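Putative (Helicobacter pylori, PDB 4O8S) is a member of the nucleotidyltransferase superfamily, related to AbiEii toxins of type IV toxin-antitoxin systems, and probably transfers nucleotidyl groups to an acceptor. Local coordinates at residues 181-186 with 200-205; 152-157 with 210-215; 136-141 with 173-178. All coordinates share one frame; numbering follows the deposited sequence.

Interaction 1. Residues 181-186 with 200-205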
ATOM      1  N   LYS A 181     -19.790 -12.864  -3.992  1.00 57.08           N
ATOM      2  CA  LYS A 181     -20.063 -11.513  -3.507  1.00 58.45           C
ATOM      3  C   LYS A 181     -18.918 -10.567  -3.873  1.00 54.83           C
ATOM      4  O   LYS A 181     -19.142  -9.417  -4.276  1.00 56.30           O
ATOM      5  CB  LYS A 181     -20.270 -11.529  -1.988  1.00 59.15           C
ATOM      6  CG  LYS A 181     -20.604 -10.178  -1.367  1.00 59.39           C
ATOM      7  CD  LYS A 181     -20.527 -10.249   0.163  1.00 62.80           C
ATOM      8  CE  LYS A 181     -20.747  -8.883   0.802  1.00 67.59           C
ATOM      9  NZ  LYS A 181     -19.887  -7.840   0.174  1.00 67.66           N
ATOM     10  N   LEU A 182     -17.689 -11.058  -3.738  1.00 48.43           N
ATOM     11  CA  LEU A 182     -16.512 -10.266  -4.092  1.00 46.92           C
ATOM     12  C   LEU A 182     -16.543  -9.901  -5.575  1.00 44.43           C
ATOM     13  O   LEU A 182     -16.259  -8.766  -5.952  1.00 42.17           O
ATOM     14  CB  LEU A 182     -15.232 -11.043  -3.783  1.00 44.46           C
ATOM     15  CG  LEU A 182     -14.865 -11.300  -2.322  1.00 45.87           C
ATOM     16  CD1 LEU A 182     -13.624 -12.181  -2.252  1.00 44.64           C
ATOM     17  CD2 LEU A 182     -14.649  -9.989  -1.569  1.00 42.00           C
ATOM     18  N   VAL A 183     -16.892 -10.869  -6.419  1.00 44.14           N
ATOM     19  CA  VAL A 183     -16.972 -10.600  -7.848  1.00 45.39           C
ATOM     20  C   VAL A 183     -18.035  -9.534  -8.105  1.00 44.79           C
ATOM     21  O   VAL A 183     -17.769  -8.525  -8.776  1.00 41.80           O
ATOM     22  CB  VAL A 183     -17.258 -11.887  -8.644  1.00 49.02           C
ATOM     23  CG1 VAL A 183     -17.360 -11.586 -10.121  1.00 49.46           C
ATOM     24  CG2 VAL A 183     -16.149 -12.885  -8.401  1.00 45.28           C
ATOM     25  N   SER A 184     -19.217  -9.738  -7.526  1.00 54.92           N
ATOM     26  CA  SER A 184     -20.302  -8.765  -7.631  1.00 54.75           C
ATOM     27  C   SER A 184     -19.869  -7.386  -7.143  1.00 52.86           C
ATOM     28  O   SER A 184     -20.105  -6.373  -7.813  1.00 52.81           O
ATOM     29  CB  SER A 184     -21.529  -9.245  -6.846  1.00 57.99           C
ATOM     30  OG  SER A 184     -22.327  -8.141  -6.450  1.00 63.61           O
ATOM     31  N   ASP A 185     -19.214  -7.341  -5.987  1.00 56.14           N
ATOM     32  CA  ASP A 185     -18.772  -6.058  -5.439  1.00 53.79           C
ATOM     33  C   ASP A 185     -17.722  -5.330  -6.289  1.00 50.84           C
ATOM     34  O   ASP A 185     -17.725  -4.100  -6.361  1.00 49.95           O
ATOM     35  CB  ASP A 185     -18.256  -6.228  -4.015  1.00 53.49           C
ATOM     36  CG  ASP A 185     -19.354  -6.588  -3.040  1.00 62.13           C
ATOM     37  OD1 ASP A 185     -20.539  -6.531  -3.437  1.00 63.53           O
ATOM     38  OD2 ASP A 185     -19.030  -6.924  -1.878  1.00 67.51           O
ATOM     39  N   TYR A 186     -16.837  -6.075  -6.946  1.00 40.61           N
ATOM     40  CA  TYR A 186     -15.659  -5.440  -7.555  1.00 40.32           C
ATOM     41  C   TYR A 186     -15.612  -5.399  -9.068  1.00 38.43           C
ATOM     42  O   TYR A 186     -14.774  -4.693  -9.631  1.00 38.75           O
ATOM     43  CB  TYR A 186     -14.376  -6.113  -7.048  1.00 38.13           C
ATOM     44  CG  TYR A 186     -14.068  -5.840  -5.597  1.00 37.47           C
ATOM     45  CD1 TYR A 186     -13.769  -4.552  -5.159  1.00 35.91           C
ATOM     46  CD2 TYR A 186     -14.038  -6.872  -4.670  1.00 35.12           C
ATOM     47  CE1 TYR A 186     -13.463  -4.300  -3.823  1.00 35.54           C
ATOM     48  CE2 TYR A 186     -13.735  -6.626  -3.330  1.00 37.95           C
ATOM     49  CZ  TYR A 186     -13.451  -5.338  -2.921  1.00 34.58           C
ATOM     50  OH  TYR A 186     -13.151  -5.089  -1.597  1.00 36.57           O
HETATM   51  N   MSE A 200      -5.716  -8.429 -14.091  1.00 40.78           N
HETATM   52  CA  MSE A 200      -6.392  -9.127 -13.025  1.00 40.40           C
HETATM   53  C   MSE A 200      -7.537 -10.001 -13.540  1.00 43.09           C
HETATM   54  O   MSE A 200      -8.375  -9.543 -14.329  1.00 40.63           O
HETATM   55  CB  MSE A 200      -6.886  -8.124 -11.988  1.00 35.27           C
HETATM   56  CG  MSE A 200      -7.439  -8.779 -10.750  1.00 39.96           C
HETATM   57 SE   MSE A 200      -8.256  -7.392  -9.602  1.00 42.18          SE
HETATM   58  CE  MSE A 200      -8.386  -8.442  -7.976  1.00 37.65           C
ATOM     59  N   ASP A 201      -7.538 -11.265 -13.124  1.00 43.26           N
ATOM     60  CA  ASP A 201      -8.670 -12.158 -13.349  1.00 43.67           C
ATOM     61  C   ASP A 201      -9.431 -12.130 -12.032  1.00 44.75           C
ATOM     62  O   ASP A 201      -9.040 -12.809 -11.066  1.00 44.07           O
ATOM     63  CB  ASP A 201      -8.186 -13.579 -13.677  1.00 47.12           C
ATOM     64  CG  ASP A 201      -9.333 -14.556 -13.955  1.00 53.49           C
ATOM     65  OD1 ASP A 201     -10.404 -14.476 -13.301  1.00 47.72           O
ATOM     66  OD2 ASP A 201      -9.147 -15.430 -14.835  1.00 57.06           O
ATOM     67  N   LEU A 202     -10.498 -11.332 -11.990  1.00 41.94           N
ATOM     68  CA  LEU A 202     -11.236 -11.094 -10.756  1.00 42.48           C
ATOM     69  C   LEU A 202     -11.811 -12.379 -10.161  1.00 45.25           C
ATOM     70  O   LEU A 202     -11.687 -12.621  -8.948  1.00 42.51           O
ATOM     71  CB  LEU A 202     -12.344 -10.060 -10.973  1.00 42.00           C
ATOM     72  CG  LEU A 202     -13.274  -9.882  -9.767  1.00 43.87           C
ATOM     73  CD1 LEU A 202     -12.483  -9.551  -8.525  1.00 40.65           C
ATOM     74  CD2 LEU A 202     -14.308  -8.798 -10.020  1.00 46.53           C
ATOM     75  N   GLU A 203     -12.437 -13.199 -11.003  1.00 43.88           N
ATOM     76  CA  GLU A 203     -13.009 -14.464 -10.546  1.00 46.04           C
ATOM     77  C   GLU A 203     -11.952 -15.385  -9.929  1.00 42.47           C
ATOM     78  O   GLU A 203     -12.136 -15.896  -8.828  1.00 43.23           O
ATOM     79  CB  GLU A 203     -13.729 -15.185 -11.698  1.00 52.22           C
ATOM     80  CG  GLU A 203     -15.249 -14.966 -11.758  1.00 61.72           C
ATOM     81  CD  GLU A 203     -16.026 -15.824 -10.745  1.00 71.37           C
ATOM     82  OE1 GLU A 203     -15.380 -16.467  -9.879  1.00 67.22           O
ATOM     83  OE2 GLU A 203     -17.284 -15.851 -10.814  1.00 75.22           O
ATOM     84  N   GLU A 204     -10.847 -15.593 -10.640  1.00 39.70           N
ATOM     85  CA  GLU A 204      -9.786 -16.478 -10.159  1.00 42.34           C
ATOM     86  C   GLU A 204      -9.203 -15.933  -8.856  1.00 40.28           C
ATOM     87  O   GLU A 204      -9.033 -16.678  -7.883  1.00 39.14           O
ATOM     88  CB  GLU A 204      -8.689 -16.654 -11.220  1.00 43.14           C
ATOM     89  CG  GLU A 204      -7.589 -17.660 -10.844  1.00 52.36           C
ATOM     90  CD  GLU A 204      -6.503 -17.798 -11.916  1.00 61.89           C
ATOM     91  OE1 GLU A 204      -6.780 -18.401 -12.981  1.00 67.34           O
ATOM     92  OE2 GLU A 204      -5.371 -17.307 -11.690  1.00 67.75           O
ATOM     93  N   THR A 205      -8.927 -14.632  -8.833  1.00 36.74           N
ATOM     94  CA  THR A 205      -8.391 -13.984  -7.633  1.00 36.99           C
ATOM     95  C   THR A 205      -9.329 -14.174  -6.441  1.00 33.14           C
ATOM     96  O   THR A 205      -8.888 -14.509  -5.339  1.00 33.75           O
ATOM     97  CB  THR A 205      -8.159 -12.475  -7.862  1.00 36.28           C
ATOM     98  OG1 THR A 205      -7.110 -12.291  -8.825  1.00 34.76           O
ATOM     99  CG2 THR A 205      -7.779 -11.777  -6.539  1.00 33.40           C
TER
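In the all-helical C-terminal part of the chain, the first turn of helix 202-231 is laid against helix 179-192, Leu202 meeting Val183 and Tyr186, and Glu203 meeting Val183. Leu202 does most of the work through one methyl. Its CD2 settles on the helix surface between Val183 and Tyr186, 3.7 Å from the carbonyl oxygen Val183 O and 4.0 Å from Tyr186 CB. Val183 CG1 flanks the same methyl, 4.1 Å from Leu202 CD2. With CG opposite the backbone N (chi1 173°), Leu202 turns toward the partner helix, and it goes on to touch Leu187 and Val190 one turn further along that helix, as well as Leu150 of helix 147-159. Only the start of the Tyr186 side chain shares in this contact; its ring runs away from Leu202 to Phe175 of helix 166-176.

The second branch of Val183 has a different neighbour. The Glu203 chain bends at chi2 (-79°) and folds its carboxylate back across the valine at about a right angle, leaving Val183 CG2 3.8 Å from Glu203 CD and slightly farther, 4.0 Å, from each of Glu203 OE1 and OE2. This end is at the surface, the leucine end buried.

Asp201 starts the second helix: its OD1 accepts Glu204 N at 2.9 Å over an almost straight bond (172°), although the N-H arrives from above the carboxylate plane. The arrangement is that of two successive helices joined by a loop, the second opened by an aspartate N-cap and anchored at once by a leucine.

Interaction 2. Residues 152-157 with 210-215; sequences DLHFLA and GVMAQL
NE2 of His154 is hydrogen-bonded to Glu208 OE1 and also lies 3.7 Å from Met212 CE, so one ring nitrogen meets both a carboxylate and a methyl group sent from helix 202-231. Glu208 and Met212 are one helical turn apart on that helix, and the contact joins it to helix 147-159 within the C-terminal helical bundle. The bond to Glu208 is consistent with holding the imidazole in its present rotation, and the nearby carboxylate would probably favour a proton on NE2.

Met212, a selenomethionine here, supplies the other half of the contact almost alone. Its chain runs out from the helix with an extended chi2 and then bends at SE (chi3 -66°), which swings CE round toward the histidine. The methyl comes nearest the carbon next to the bonded nitrogen, 3.4 Å from His154 CD2, and approaches the ring obliquely. SE stands further back, 5.3 Å from the centroid of the His154 ring and 30° off its normal, so the methyl, not the selenium, makes the close approach. The two side chains cross at about a right angle. His154 holds its ring opposite the backbone N (chi1 171°), which puts it out from its own helix with its end nearer the partner.

One turn on, Ala157 offers a short side chain at the point where the two backbones come closest, its CA 6.8 Å from Met212 CA. Helix 166-176 packs beside this point, Leu172 touching both Ala157 and Ala213. On the first helix Asp152 is tied to Lys133 and Arg41. The methyl that reaches the histidine also lies on the alanine, with Met212 CE 4.1 Å from Ala157 CB.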
ATOM      1  N   ASP A 152      -4.433  -6.607  -3.724  1.00 31.37           N
ATOM      2  CA  ASP A 152      -3.340  -6.506  -2.771  1.00 31.75           C
ATOM      3  C   ASP A 152      -3.424  -7.548  -1.674  1.00 30.81           C
ATOM      4  O   ASP A 152      -2.397  -8.148  -1.311  1.00 29.56           O
ATOM      5  CB  ASP A 152      -3.268  -5.103  -2.174  1.00 33.15           C
ATOM      6  CG  ASP A 152      -3.085  -4.037  -3.233  1.00 31.75           C
ATOM      7  OD1 ASP A 152      -2.644  -4.383  -4.346  1.00 32.22           O
ATOM      8  OD2 ASP A 152      -3.378  -2.853  -2.953  1.00 31.40           O
ATOM      9  N   LEU A 153      -4.628  -7.775  -1.144  1.00 29.70           N
ATOM     10  CA  LEU A 153      -4.799  -8.778  -0.090  1.00 30.07           C
ATOM     11  C   LEU A 153      -4.499 -10.185  -0.610  1.00 32.91           C
ATOM     12  O   LEU A 153      -3.940 -11.010   0.112  1.00 30.60           O
ATOM     13  CB  LEU A 153      -6.201  -8.722   0.523  1.00 33.09           C
ATOM     14  CG  LEU A 153      -6.382  -7.618   1.579  1.00 33.79           C
ATOM     15  CD1 LEU A 153      -7.826  -7.592   2.075  1.00 28.21           C
ATOM     16  CD2 LEU A 153      -5.420  -7.848   2.737  1.00 29.11           C
ATOM     17  N   HIS A 154      -4.870 -10.441  -1.864  1.00 31.14           N
ATOM     18  CA  HIS A 154      -4.554 -11.702  -2.523  1.00 32.38           C
ATOM     19  C   HIS A 154      -3.036 -11.840  -2.670  1.00 32.76           C
ATOM     20  O   HIS A 154      -2.474 -12.886  -2.360  1.00 31.67           O
ATOM     21  CB  HIS A 154      -5.255 -11.756  -3.881  1.00 31.42           C
ATOM     22  CG  HIS A 154      -4.832 -12.903  -4.740  1.00 37.33           C
ATOM     23  ND1 HIS A 154      -3.735 -12.842  -5.577  1.00 37.24           N
ATOM     24  CD2 HIS A 154      -5.365 -14.139  -4.905  1.00 35.62           C
ATOM     25  CE1 HIS A 154      -3.606 -13.995  -6.212  1.00 38.97           C
ATOM     26  NE2 HIS A 154      -4.583 -14.798  -5.821  1.00 38.40           N
ATOM     27  N   PHE A 155      -2.377 -10.769  -3.122  1.00 27.47           N
ATOM     28  CA  PHE A 155      -0.924 -10.742  -3.245  1.00 26.93           C
ATOM     29  C   PHE A 155      -0.265 -11.037  -1.904  1.00 30.13           C
ATOM     30  O   PHE A 155       0.732 -11.788  -1.823  1.00 29.65           O
ATOM     31  CB  PHE A 155      -0.475  -9.355  -3.720  1.00 27.86           C
ATOM     32  CG  PHE A 155       1.009  -9.127  -3.612  1.00 25.59           C
ATOM     33  CD1 PHE A 155       1.870  -9.577  -4.614  1.00 25.75           C
ATOM     34  CD2 PHE A 155       1.552  -8.471  -2.504  1.00 24.95           C
ATOM     35  CE1 PHE A 155       3.234  -9.389  -4.515  1.00 27.92           C
ATOM     36  CE2 PHE A 155       2.933  -8.283  -2.393  1.00 25.95           C
ATOM     37  CZ  PHE A 155       3.781  -8.734  -3.406  1.00 24.13           C
ATOM     38  N   LEU A 156      -0.798 -10.418  -0.854  1.00 25.88           N
ATOM     39  CA  LEU A 156      -0.255 -10.591   0.490  1.00 28.45           C
ATOM     40  C   LEU A 156      -0.449 -12.021   1.007  1.00 28.80           C
ATOM     41  O   LEU A 156       0.481 -12.615   1.538  1.00 26.97           O
ATOM     42  CB  LEU A 156      -0.893  -9.577   1.450  1.00 27.55           C
ATOM     43  CG  LEU A 156      -0.321  -8.160   1.231  1.00 27.82           C
ATOM     44  CD1 LEU A 156      -1.211  -7.120   1.864  1.00 23.55           C
ATOM     45  CD2 LEU A 156       1.094  -8.050   1.814  1.00 26.35           C
ATOM     46  N   ALA A 157      -1.651 -12.569   0.864  1.00 23.34           N
ATOM     47  CA  ALA A 157      -1.910 -13.938   1.305  1.00 28.71           C
ATOM     48  C   ALA A 157      -1.053 -14.938   0.526  1.00 32.30           C
ATOM     49  O   ALA A 157      -0.592 -15.949   1.076  1.00 35.62           O
ATOM     50  CB  ALA A 157      -3.396 -14.273   1.145  1.00 27.19           C
ATOM     51  N   GLY A 210     -10.199 -16.696  -1.143  1.00 36.02           N
ATOM     52  CA  GLY A 210     -11.072 -17.342  -0.172  1.00 37.18           C
ATOM     53  C   GLY A 210     -10.480 -18.640   0.352  1.00 41.76           C
ATOM     54  O   GLY A 210     -10.486 -18.919   1.567  1.00 40.68           O
ATOM     55  N   VAL A 211      -9.930 -19.429  -0.566  1.00 39.13           N
ATOM     56  CA  VAL A 211      -9.341 -20.711  -0.193  1.00 40.40           C
ATOM     57  C   VAL A 211      -8.029 -20.549   0.574  1.00 39.31           C
ATOM     58  O   VAL A 211      -7.822 -21.227   1.585  1.00 41.67           O
ATOM     59  CB  VAL A 211      -9.155 -21.619  -1.428  1.00 41.95           C
ATOM     60  CG1 VAL A 211      -8.420 -22.897  -1.058  1.00 40.20           C
ATOM     61  CG2 VAL A 211     -10.515 -21.939  -2.036  1.00 41.98           C
HETATM   62  N   MSE A 212      -7.141 -19.666   0.111  1.00 41.00           N
HETATM   63  CA  MSE A 212      -5.881 -19.413   0.825  1.00 40.73           C
HETATM   64  C   MSE A 212      -6.129 -18.940   2.245  1.00 38.26           C
HETATM   65  O   MSE A 212      -5.407 -19.320   3.170  1.00 38.06           O
HETATM   66  CB  MSE A 212      -5.023 -18.368   0.104  1.00 38.03           C
HETATM   67  CG  MSE A 212      -4.457 -18.841  -1.232  1.00 41.15           C
HETATM   68 SE   MSE A 212      -3.177 -17.539  -2.016  1.00 40.49          SE
HETATM   69  CE  MSE A 212      -4.439 -16.125  -2.325  1.00 37.00           C
ATOM     70  N   ALA A 213      -7.149 -18.100   2.419  1.00 36.13           N
ATOM     71  CA  ALA A 213      -7.447 -17.563   3.738  1.00 36.61           C
ATOM     72  C   ALA A 213      -7.866 -18.695   4.668  1.00 39.27           C
ATOM     73  O   ALA A 213      -7.556 -18.668   5.856  1.00 36.93           O
ATOM     74  CB  ALA A 213      -8.523 -16.512   3.650  1.00 34.73           C
ATOM     75  N   GLN A 214      -8.567 -19.689   4.122  1.00 47.81           N
ATOM     76  CA  GLN A 214      -8.948 -20.863   4.894  1.00 48.85           C
ATOM     77  C   GLN A 214      -7.713 -21.598   5.362  1.00 48.22           C
ATOM     78  O   GLN A 214      -7.591 -21.926   6.546  1.00 50.92           O
ATOM     79  CB  GLN A 214      -9.795 -21.819   4.050  1.00 51.54           C
ATOM     80  CG  GLN A 214     -11.177 -21.310   3.713  1.00 54.38           C
ATOM     81  CD  GLN A 214     -12.111 -22.430   3.291  1.00 67.81           C
ATOM     82  OE1 GLN A 214     -11.685 -23.580   3.111  1.00 65.38           O
ATOM     83  NE2 GLN A 214     -13.393 -22.105   3.140  1.00 69.32           N
ATOM     84  N   LEU A 215      -6.805 -21.857   4.422  1.00 41.09           N
ATOM     85  CA  LEU A 215      -5.582 -22.608   4.703  1.00 44.54           C
ATOM     86  C   LEU A 215      -4.735 -21.926   5.756  1.00 44.46           C
ATOM     87  O   LEU A 215      -4.286 -22.566   6.716  1.00 44.50           O
ATOM     88  CB  LEU A 215      -4.734 -22.770   3.441  1.00 41.24           C
ATOM     89  CG  LEU A 215      -4.843 -24.092   2.679  1.00 50.53           C
ATOM     90  CD1 LEU A 215      -6.185 -24.172   2.006  1.00 47.56           C
ATOM     91  CD2 LEU A 215      -3.722 -24.233   1.656  1.00 50.97           C
TER

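Interaction 3. Residues 136-141 with 173-178; sequences ACFDGE and KDFSKD
Aromatic contacts dominate: the rings of Phe138 and Phe175 meet in an offset edge-to-face pair, centroids 6.0 Å apart and planes at 60°, with the edge of Phe175 toward the face of Phe138. The two side chains slide past each other in opposite directions, so the root of Phe175, rather than its ring, covers the other phenyl. Phe175 CB makes a CH-pi contact over that face, 4.0 Å from the centroid of the Phe138 ring, with Phe175 CA above the ring centre. In return the root of Phe138 lies against the Phe175 ring, Phe138 CB being 3.8 Å from Phe175 CD1.

Sulfur joins from the neighbouring residue. Cys137 SG sits over a face of the Phe175 ring, displaced toward the rim and 3.7 Å from Phe175 CE1. The sulfur occupies the position between backbone N and carbonyl carbon (chi1 77°), and the thiol also touches Leu153. The contact thus brings together the C-terminal parts of two helices of the C-terminal bundle, 126-139, which widens to a pi-type turn at 136-139, and 166-176. Leu182 of helix 179-192 packs on Phe175 as well.

Charged groups border the aromatic patch. The Asp174 carboxylate comes to the edge of the Phe138 ring, with Asp174 CG 3.5 Å from Phe138 CZ and the two planes 49° apart; an anion beside ring hydrogens is probably electrostatically favourable. Lys177 NZ forms a salt bridge with Asp174 OD1 at 3.1 Å, arriving nearly in line with the C-O bond. Asp139 pairs with Arg171 of helix 166-176.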
ATOM      1  N   ALA A 136      -9.819  -0.957   5.718  1.00 40.26           N
ATOM      2  CA  ALA A 136     -10.328  -0.142   4.626  1.00 40.61           C
ATOM      3  C   ALA A 136     -11.348  -0.851   3.749  1.00 44.30           C
ATOM      4  O   ALA A 136     -12.226  -0.211   3.183  1.00 45.95           O
ATOM      5  CB  ALA A 136      -9.173   0.385   3.757  1.00 42.45           C
ATOM      6  N   CYS A 137     -11.221  -2.160   3.582  1.00 48.29           N
ATOM      7  CA  CYS A 137     -12.117  -2.834   2.652  1.00 43.48           C
ATOM      8  C   CYS A 137     -13.116  -3.746   3.342  1.00 47.08           C
ATOM      9  O   CYS A 137     -14.035  -4.242   2.693  1.00 50.30           O
ATOM     10  CB  CYS A 137     -11.334  -3.625   1.601  1.00 46.27           C
ATOM     11  SG  CYS A 137     -10.651  -5.193   2.215  1.00 44.68           S
ATOM     12  N   PHE A 138     -12.968  -3.952   4.650  1.00 47.78           N
ATOM     13  CA  PHE A 138     -13.827  -4.922   5.319  1.00 48.31           C
ATOM     14  C   PHE A 138     -14.429  -4.544   6.689  1.00 52.76           C
ATOM     15  O   PHE A 138     -15.648  -4.576   6.847  1.00 54.52           O
ATOM     16  CB  PHE A 138     -13.118  -6.276   5.402  1.00 48.67           C
ATOM     17  CG  PHE A 138     -13.895  -7.313   6.139  1.00 49.80           C
ATOM     18  CD1 PHE A 138     -15.176  -7.676   5.722  1.00 51.35           C
ATOM     19  CD2 PHE A 138     -13.354  -7.930   7.255  1.00 51.52           C
ATOM     20  CE1 PHE A 138     -15.906  -8.643   6.418  1.00 49.98           C
ATOM     21  CE2 PHE A 138     -14.072  -8.897   7.956  1.00 51.68           C
ATOM     22  CZ  PHE A 138     -15.348  -9.254   7.536  1.00 51.81           C
ATOM     23  N   ASP A 139     -13.607  -4.211   7.683  1.00 52.41           N
ATOM     24  CA  ASP A 139     -14.145  -4.045   9.044  1.00 53.82           C
ATOM     25  C   ASP A 139     -13.774  -2.748   9.779  1.00 55.66           C
ATOM     26  O   ASP A 139     -13.914  -2.658  11.005  1.00 58.69           O
ATOM     27  CB  ASP A 139     -13.779  -5.247   9.916  1.00 51.52           C
ATOM     28  CG  ASP A 139     -12.279  -5.518   9.943  1.00 51.24           C
ATOM     29  OD1 ASP A 139     -11.492  -4.653   9.489  1.00 54.73           O
ATOM     30  OD2 ASP A 139     -11.880  -6.600  10.424  1.00 47.25           O
ATOM     31  N   GLY A 140     -13.299  -1.756   9.038  1.00 49.22           N
ATOM     32  CA  GLY A 140     -13.001  -0.463   9.628  1.00 59.60           C
ATOM     33  C   GLY A 140     -14.257   0.383   9.782  1.00 68.02           C
ATOM     34  O   GLY A 140     -15.362  -0.048   9.422  1.00 65.18           O
ATOM     35  N   GLU A 141     -14.086   1.588  10.318  1.00 80.12           N
ATOM     36  CA  GLU A 141     -15.202   2.501  10.520  1.00 83.18           C
ATOM     37  C   GLU A 141     -15.809   2.886   9.178  1.00 81.46           C
ATOM     38  O   GLU A 141     -16.984   2.625   8.916  1.00 82.53           O
ATOM     39  CB  GLU A 141     -14.726   3.745  11.267  1.00 88.72           C
ATOM     40  CG  GLU A 141     -13.672   3.438  12.320  1.00 97.21           C
ATOM     41  CD  GLU A 141     -13.252   4.659  13.123  1.00108.75           C
ATOM     42  OE1 GLU A 141     -12.165   4.609  13.743  1.00108.96           O
ATOM     43  OE2 GLU A 141     -14.011   5.658  13.145  1.00105.68           O
ATOM     44  N   LYS A 173     -10.319 -14.375   6.179  1.00 46.56           N
ATOM     45  CA  LYS A 173     -11.270 -15.457   5.927  1.00 46.46           C
ATOM     46  C   LYS A 173     -12.696 -14.925   5.889  1.00 48.86           C
ATOM     47  O   LYS A 173     -13.460 -15.237   4.972  1.00 51.08           O
ATOM     48  CB  LYS A 173     -11.130 -16.540   7.007  1.00 48.73           C
ATOM     49  CG  LYS A 173     -11.962 -17.797   6.777  1.00 53.14           C
ATOM     50  CD  LYS A 173     -11.682 -18.853   7.850  1.00 54.64           C
ATOM     51  CE  LYS A 173     -12.636 -20.042   7.723  1.00 62.02           C
ATOM     52  NZ  LYS A 173     -12.334 -21.146   8.691  1.00 64.11           N
ATOM     53  N   ASP A 174     -13.043 -14.104   6.879  1.00 49.95           N
ATOM     54  CA  ASP A 174     -14.362 -13.489   6.960  1.00 52.47           C
ATOM     55  C   ASP A 174     -14.638 -12.653   5.707  1.00 53.19           C
ATOM     56  O   ASP A 174     -15.716 -12.728   5.112  1.00 53.22           O
ATOM     57  CB  ASP A 174     -14.429 -12.612   8.212  1.00 53.81           C
ATOM     58  CG  ASP A 174     -15.839 -12.474   8.770  1.00 60.60           C
ATOM     59  OD1 ASP A 174     -16.816 -12.417   7.982  1.00 62.42           O
ATOM     60  OD2 ASP A 174     -15.965 -12.409  10.014  1.00 63.49           O
ATOM     61  N   PHE A 175     -13.642 -11.869   5.304  1.00 44.07           N
ATOM     62  CA  PHE A 175     -13.757 -10.990   4.141  1.00 42.82           C
ATOM     63  C   PHE A 175     -13.949 -11.768   2.840  1.00 39.21           C
ATOM     64  O   PHE A 175     -14.642 -11.308   1.937  1.00 37.26           O
ATOM     65  CB  PHE A 175     -12.496 -10.117   4.035  1.00 41.55           C
ATOM     66  CG  PHE A 175     -12.317  -9.440   2.693  1.00 39.61           C
ATOM     67  CD1 PHE A 175     -13.161  -8.406   2.296  1.00 39.00           C
ATOM     68  CD2 PHE A 175     -11.272  -9.815   1.843  1.00 38.70           C
ATOM     69  CE1 PHE A 175     -12.987  -7.759   1.059  1.00 35.33           C
ATOM     70  CE2 PHE A 175     -11.079  -9.176   0.601  1.00 37.47           C
ATOM     71  CZ  PHE A 175     -11.946  -8.146   0.208  1.00 35.85           C
ATOM     72  N   SER A 176     -13.322 -12.939   2.742  1.00 45.56           N
ATOM     73  CA  SER A 176     -13.234 -13.644   1.464  1.00 44.87           C
ATOM     74  C   SER A 176     -14.090 -14.915   1.380  1.00 47.21           C
ATOM     75  O   SER A 176     -13.940 -15.701   0.441  1.00 47.27           O
ATOM     76  CB  SER A 176     -11.773 -13.990   1.162  1.00 39.45           C
ATOM     77  OG  SER A 176     -11.253 -14.883   2.135  1.00 38.07           O
ATOM     78  N   LYS A 177     -14.985 -15.107   2.348  1.00 54.41           N
ATOM     79  CA  LYS A 177     -15.767 -16.344   2.457  1.00 56.26           C
ATOM     80  C   LYS A 177     -16.772 -16.561   1.304  1.00 60.45           C
ATOM     81  O   LYS A 177     -17.150 -17.703   1.004  1.00 63.60           O
ATOM     82  CB  LYS A 177     -16.509 -16.350   3.795  1.00 57.97           C
ATOM     83  CG  LYS A 177     -17.435 -15.163   3.927  1.00 56.91           C
ATOM     84  CD  LYS A 177     -18.076 -15.059   5.286  1.00 62.25           C
ATOM     85  CE  LYS A 177     -18.823 -13.730   5.391  1.00 61.95           C
ATOM     86  NZ  LYS A 177     -19.401 -13.516   6.752  1.00 75.62           N
ATOM     87  N   ASP A 178     -17.195 -15.465   0.672  1.00 58.79           N
ATOM     88  CA  ASP A 178     -18.219 -15.487  -0.376  1.00 58.29           C
ATOM     89  C   ASP A 178     -17.628 -14.930  -1.666  1.00 56.94           C
ATOM     90  O   ASP A 178     -17.851 -13.763  -1.997  1.00 59.87           O
ATOM     91  CB  ASP A 178     -19.423 -14.636   0.058  1.00 58.98           C
ATOM     92  CG  ASP A 178     -20.656 -14.825  -0.841  1.00 66.40           C
ATOM     93  OD1 ASP A 178     -20.516 -15.111  -2.056  1.00 62.46           O
ATOM     94  OD2 ASP A 178     -21.783 -14.665  -0.317  1.00 67.37           O
TER

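How the interactions relate
All three contacts tie together helices of the C-terminal bundle, on one side of the chain's centre, and each combines buried with more exposed residues. Interactions 1 and 2 share helix 202-231: the first holds its N-terminal end, the second a point further along. Interaction 3 joins two other helices but adjoins both, since Phe175 touches Leu182 and Tyr186 of interaction 1, and Ser176 meets Gly210 and Ala213 of interaction 2. Their chemistry differs: aliphatic packing ending in a surface glutamate in 181-186 with 200-205, a selenomethionine methyl on an imidazole in 152-157 with 210-215, and rings and a thiol, bordered by a salt-bridged carboxylate, in 136-141 with 173-178.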